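PDB 5B1R: B-cell differentiation antigen CD72 from Mus musculus, which acts as a B-cell co-receptor that recognises the Sm/ribonucleoprotein self-antigen and, when coligated with the B-cell receptor, inhibits its signalling through recruitment of the phosphatase SHP-1. Local coordinates for residues T22-S25 / K31-T34; E61-D64 / S68-I71. The protein carries 2 engineered substitutions. One frame throughout, in Å; residues are numbered along the deposited sequence.

Interaction 1 of 2, residues T22-S25 / K31-T34. Unlike the reference sequence in segment 22-25: R24 (reference Gly).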
loop_
_atom_site.group_PDB
_atom_site.type_symbol
_atom_site.label_atom_id
_atom_site.label_comp_id
_atom_site.label_asym_id
_atom_site.label_seq_id
_atom_site.Cartn_x
_atom_site.Cartn_y
_atom_site.Cartn_z
ATOM N N THR A 22 11.228 -4.801 -3.584
ATOM C CA THR A 22 11.502 -6.239 -3.591
ATOM C C THR A 22 10.251 -7.009 -3.942
ATOM O O THR A 22 9.191 -6.798 -3.356
ATOM C CB THR A 22 11.980 -6.682 -2.193
ATOM O OG1 THR A 22 13.097 -5.869 -1.809
ATOM C CG2 THR A 22 12.382 -8.166 -2.149
ATOM N N LEU A 23 10.381 -7.935 -4.884
ATOM C CA LEU A 23 9.243 -8.737 -5.312
ATOM C C LEU A 23 8.947 -9.824 -4.278
ATOM O O LEU A 23 9.813 -10.647 -3.963
ATOM C CB LEU A 23 9.493 -9.376 -6.683
ATOM C CG LEU A 23 9.860 -8.419 -7.820
ATOM C CD1 LEU A 23 9.959 -9.199 -9.126
ATOM C CD2 LEU A 23 8.873 -7.261 -7.948
ATOM N N ARG A 24 7.714 -9.854 -3.779
ATOM C CA ARG A 24 7.291 -10.862 -2.808
ATOM C C ARG A 24 5.823 -11.210 -3.021
ATOM O O ARG A 24 5.062 -10.434 -3.591
ATOM C CB ARG A 24 7.429 -10.362 -1.366
ATOM C CG ARG A 24 8.784 -9.831 -0.962
ATOM C CD ARG A 24 8.761 -9.440 0.501
ATOM N NE ARG A 24 10.054 -8.914 0.957
ATOM C CZ ARG A 24 10.410 -7.641 0.911
ATOM N NH1 ARG A 24 9.578 -6.735 0.430
ATOM N NH2 ARG A 24 11.619 -7.299 1.359
ATOM N N SER A 25 5.417 -12.359 -2.504
ATOM C CA SER A 25 3.996 -12.673 -2.367
ATOM C C SER A 25 3.343 -11.700 -1.390
ATOM O O SER A 25 4.026 -10.944 -0.690
ATOM C CB SER A 25 3.832 -14.083 -1.823
ATOM O OG SER A 25 4.368 -14.160 -0.511
ATOM N N LYS A 31 4.719 -9.953 6.036
ATOM C CA LYS A 31 5.736 -10.296 7.019
ATOM C C LYS A 31 6.864 -9.273 7.004
ATOM O O LYS A 31 7.391 -8.895 8.059
ATOM C CB LYS A 31 6.266 -11.695 6.743
ATOM C CG LYS A 31 5.300 -12.784 7.175
ATOM C CD LYS A 31 5.635 -14.154 6.574
ATOM C CE LYS A 31 6.845 -14.804 7.230
ATOM N NZ LYS A 31 8.148 -14.223 6.797
ATOM N N TYR A 32 7.233 -8.810 5.820
ATOM C CA TYR A 32 8.290 -7.824 5.729
ATOM C C TYR A 32 7.848 -6.513 6.397
ATOM O O TYR A 32 8.587 -5.930 7.196
ATOM C CB TYR A 32 8.733 -7.598 4.285
ATOM C CG TYR A 32 9.862 -6.629 4.246
ATOM C CD1 TYR A 32 11.107 -6.968 4.755
ATOM C CD2 TYR A 32 9.667 -5.348 3.766
ATOM C CE1 TYR A 32 12.130 -6.056 4.762
ATOM C CE2 TYR A 32 10.686 -4.438 3.766
ATOM C CZ TYR A 32 11.918 -4.799 4.268
ATOM O OH TYR A 32 12.947 -3.891 4.288
ATOM N N CYS A 33 6.637 -6.047 6.103
ATOM C CA CYS A 33 6.183 -4.824 6.782
ATOM C C CYS A 33 6.174 -5.019 8.302
ATOM O O CYS A 33 6.588 -4.142 9.050
ATOM C CB CYS A 33 4.804 -4.382 6.300
ATOM S SG CYS A 33 4.694 -3.933 4.547
ATOM N N THR A 34 5.724 -6.182 8.758
ATOM C CA THR A 34 5.708 -6.464 10.187
ATOM C C THR A 34 7.117 -6.395 10.780
ATOM O O THR A 34 7.293 -5.913 11.897
ATOM C CB THR A 34 5.079 -7.845 10.457
ATOM O OG1 THR A 34 3.716 -7.807 10.031
ATOM C CG2 THR A 34 5.147 -8.214 11.940
#

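Interaction 2 of 2, residues E61-D64 / S68-I71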
loop_
_atom_site.group_PDB
_atom_site.type_symbol
_atom_site.label_atom_id
_atom_site.label_comp_id
_atom_site.label_asym_id
_atom_site.label_seq_id
_atom_site.Cartn_x
_atom_site.Cartn_y
_atom_site.Cartn_z
ATOM N N GLU A 61 3.282 9.822 -6.696
ATOM C CA GLU A 61 4.274 10.325 -7.634
ATOM C C GLU A 61 5.570 9.535 -7.645
ATOM O O GLU A 61 6.340 9.644 -8.600
ATOM C CB GLU A 61 4.573 11.787 -7.343
ATOM C CG GLU A 61 3.404 12.712 -7.649
ATOM C CD GLU A 61 3.723 14.181 -7.396
ATOM O OE1 GLU A 61 2.768 14.988 -7.350
ATOM O OE2 GLU A 61 4.919 14.532 -7.242
ATOM N N LEU A 62 5.803 8.732 -6.607
ATOM C CA LEU A 62 7.006 7.904 -6.523
ATOM C C LEU A 62 6.794 6.454 -6.955
ATOM O O LEU A 62 7.745 5.678 -7.027
ATOM C CB LEU A 62 7.595 7.954 -5.111
ATOM C CG LEU A 62 8.227 9.311 -4.789
ATOM C CD1 LEU A 62 8.561 9.395 -3.307
ATOM C CD2 LEU A 62 9.481 9.497 -5.623
ATOM N N LEU A 63 5.557 6.074 -7.254
ATOM C CA LEU A 63 5.307 4.716 -7.723
ATOM C C LEU A 63 5.711 4.564 -9.186
ATOM O O LEU A 63 5.577 5.493 -9.979
ATOM C CB LEU A 63 3.830 4.374 -7.563
ATOM C CG LEU A 63 3.281 4.404 -6.139
ATOM C CD1 LEU A 63 1.771 4.125 -6.155
ATOM C CD2 LEU A 63 4.003 3.419 -5.252
ATOM N N ASP A 64 6.173 3.375 -9.541
ATOM C CA ASP A 64 6.514 3.042 -10.912
ATOM C C ASP A 64 5.232 2.595 -11.608
ATOM O O ASP A 64 4.616 1.595 -11.216
ATOM C CB ASP A 64 7.543 1.921 -10.874
ATOM C CG ASP A 64 8.035 1.511 -12.243
ATOM O OD1 ASP A 64 7.331 1.725 -13.253
ATOM O OD2 ASP A 64 9.142 0.934 -12.296
ATOM N N SER A 68 2.746 -3.184 -10.184
ATOM C CA SER A 68 1.605 -3.229 -9.271
ATOM C C SER A 68 2.125 -3.477 -7.880
ATOM O O SER A 68 3.090 -4.229 -7.704
ATOM C CB SER A 68 0.662 -4.366 -9.625
ATOM O OG SER A 68 0.139 -4.236 -10.933
ATOM N N TYR A 69 1.483 -2.850 -6.894
ATOM C CA TYR A 69 1.990 -2.888 -5.522
ATOM C C TYR A 69 1.008 -3.555 -4.577
ATOM O O TYR A 69 -0.145 -3.135 -4.485
ATOM C CB TYR A 69 2.271 -1.465 -5.009
ATOM C CG TYR A 69 3.393 -0.786 -5.773
ATOM C CD1 TYR A 69 3.159 -0.175 -6.995
ATOM C CD2 TYR A 69 4.692 -0.777 -5.264
ATOM C CE1 TYR A 69 4.192 0.406 -7.712
ATOM C CE2 TYR A 69 5.734 -0.186 -5.966
ATOM C CZ TYR A 69 5.478 0.411 -7.186
ATOM O OH TYR A 69 6.495 1.006 -7.908
ATOM N N TRP A 70 1.461 -4.565 -3.840
ATOM C CA TRP A 70 0.637 -5.111 -2.768
ATOM C C TRP A 70 0.319 -4.047 -1.716
ATOM O O TRP A 70 1.211 -3.308 -1.280
ATOM C CB TRP A 70 1.325 -6.285 -2.078
ATOM C CG TRP A 70 1.452 -7.561 -2.852
ATOM C CD1 TRP A 70 2.597 -8.249 -3.074
ATOM C CD2 TRP A 70 0.386 -8.336 -3.417
ATOM N NE1 TRP A 70 2.319 -9.406 -3.764
ATOM C CE2 TRP A 70 0.967 -9.485 -3.994
ATOM C CE3 TRP A 70 -1.002 -8.163 -3.505
ATOM C CZ2 TRP A 70 0.203 -10.477 -4.629
ATOM C CZ3 TRP A 70 -1.750 -9.132 -4.150
ATOM C CH2 TRP A 70 -1.146 -10.271 -4.707
ATOM N N ILE A 71 -0.941 -4.020 -1.285
ATOM C CA ILE A 71 -1.400 -3.144 -0.211
ATOM C C ILE A 71 -2.334 -3.953 0.700
ATOM O O ILE A 71 -2.627 -5.128 0.442
ATOM C CB ILE A 71 -2.131 -1.881 -0.759
ATOM C CG1 ILE A 71 -3.387 -2.249 -1.568
ATOM C CG2 ILE A 71 -1.163 -1.021 -1.588
ATOM C CD1 ILE A 71 -4.363 -1.112 -1.697
#

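Interaction 1 of 2, residues T22-S25 / K31-T34
The guanidinium of R24 lies flat over one face of the Y32 ring, a parallel cation-pi stack on the surface of the extracellular C-type lectin-like domain of CD72, where the short strand 23-24 runs into helix 26-35. R24 differs from the reference sequence, which has glycine at this position. The two planes differ by 11°, and CZ of R24 stands 3.9 Å from the centroid of the Y32 ring. NH2 of R24 does most of the touching: it hovers over the middle of the ring and comes within 3.4 Å of CG of Y32. The arginine chain, extended from CG to NE and with its last torsion turned to 90°, lays the guanidinium on the ring that the tyrosine's chi1 of -177° swings toward strand 23-24. On the other side of the guanidinium, T22 CB sits above the plane, toward the rim, so both faces of the group have a neighbour. Its rotation is further limited by a hydrogen bond from NH1 to S20 OG, on the strand 15-21 that also packs against Y32. The other terminal nitrogen, NH1 of R24, comes to 3.6 Å from CD2 of Y32.

Interaction 2 of 2, residues E61-D64 / S68-I71
A CH-pi contact combined with a side-chain-to-backbone hydrogen bond joins the loop after helix 57-60 to strand 69-70 of the C-type lectin fold, a strand that pairs with strand 87-94 and through W70 also bonds strand 109-119. Y69 carries both. One face of its ring receives the CD2 methyl of L63, which sits 3.8 Å from the ring centroid and almost directly above it, 10° off the normal. The two side chains run past each other in opposite directions; the CD2 branch covers the ring face, while CB of L63 lies near CE1 of Y69. At the far end of the ring, the phenol oxygen accepts the backbone N-H of D64 at 2.9 Å from N to OH. That bond is nearly straight, 164° at the hydrogen, and gives the hydroxyl of a buried tyrosine a backbone donor. I19, W98 and I112, from three different strands, pack against both L63 and Y69, while the D64 carboxylate points elsewhere, bonding through OD1 to S66 OG. Face and hydroxyl together thus join residues 63-64 to strand 69-70. The carbonyl O of D64 lies in the ring plane at its edge, 3.7 Å from CE1 of Y69.

Followed from the N terminus, the chain first closes interaction 1, where strand 23-24 meets the helix that starts just after it. Only after a long intervening run does 61-64 open interaction 2, which closes the short loop, three residues between the segments, leading into strand 69-70. The two are in series, neither nested nor crossing, with centres about 14 Å apart. They are nonetheless in direct contact: NE1 of W70 lies 2.9 Å from the carbonyl O of R24, a probable hydrogen bond between the strand of interaction 2 and that of interaction 1. Strand 109-119 also serves both, through the disulfide of C33 with C113 and through I112, which packs on L63 and Y69.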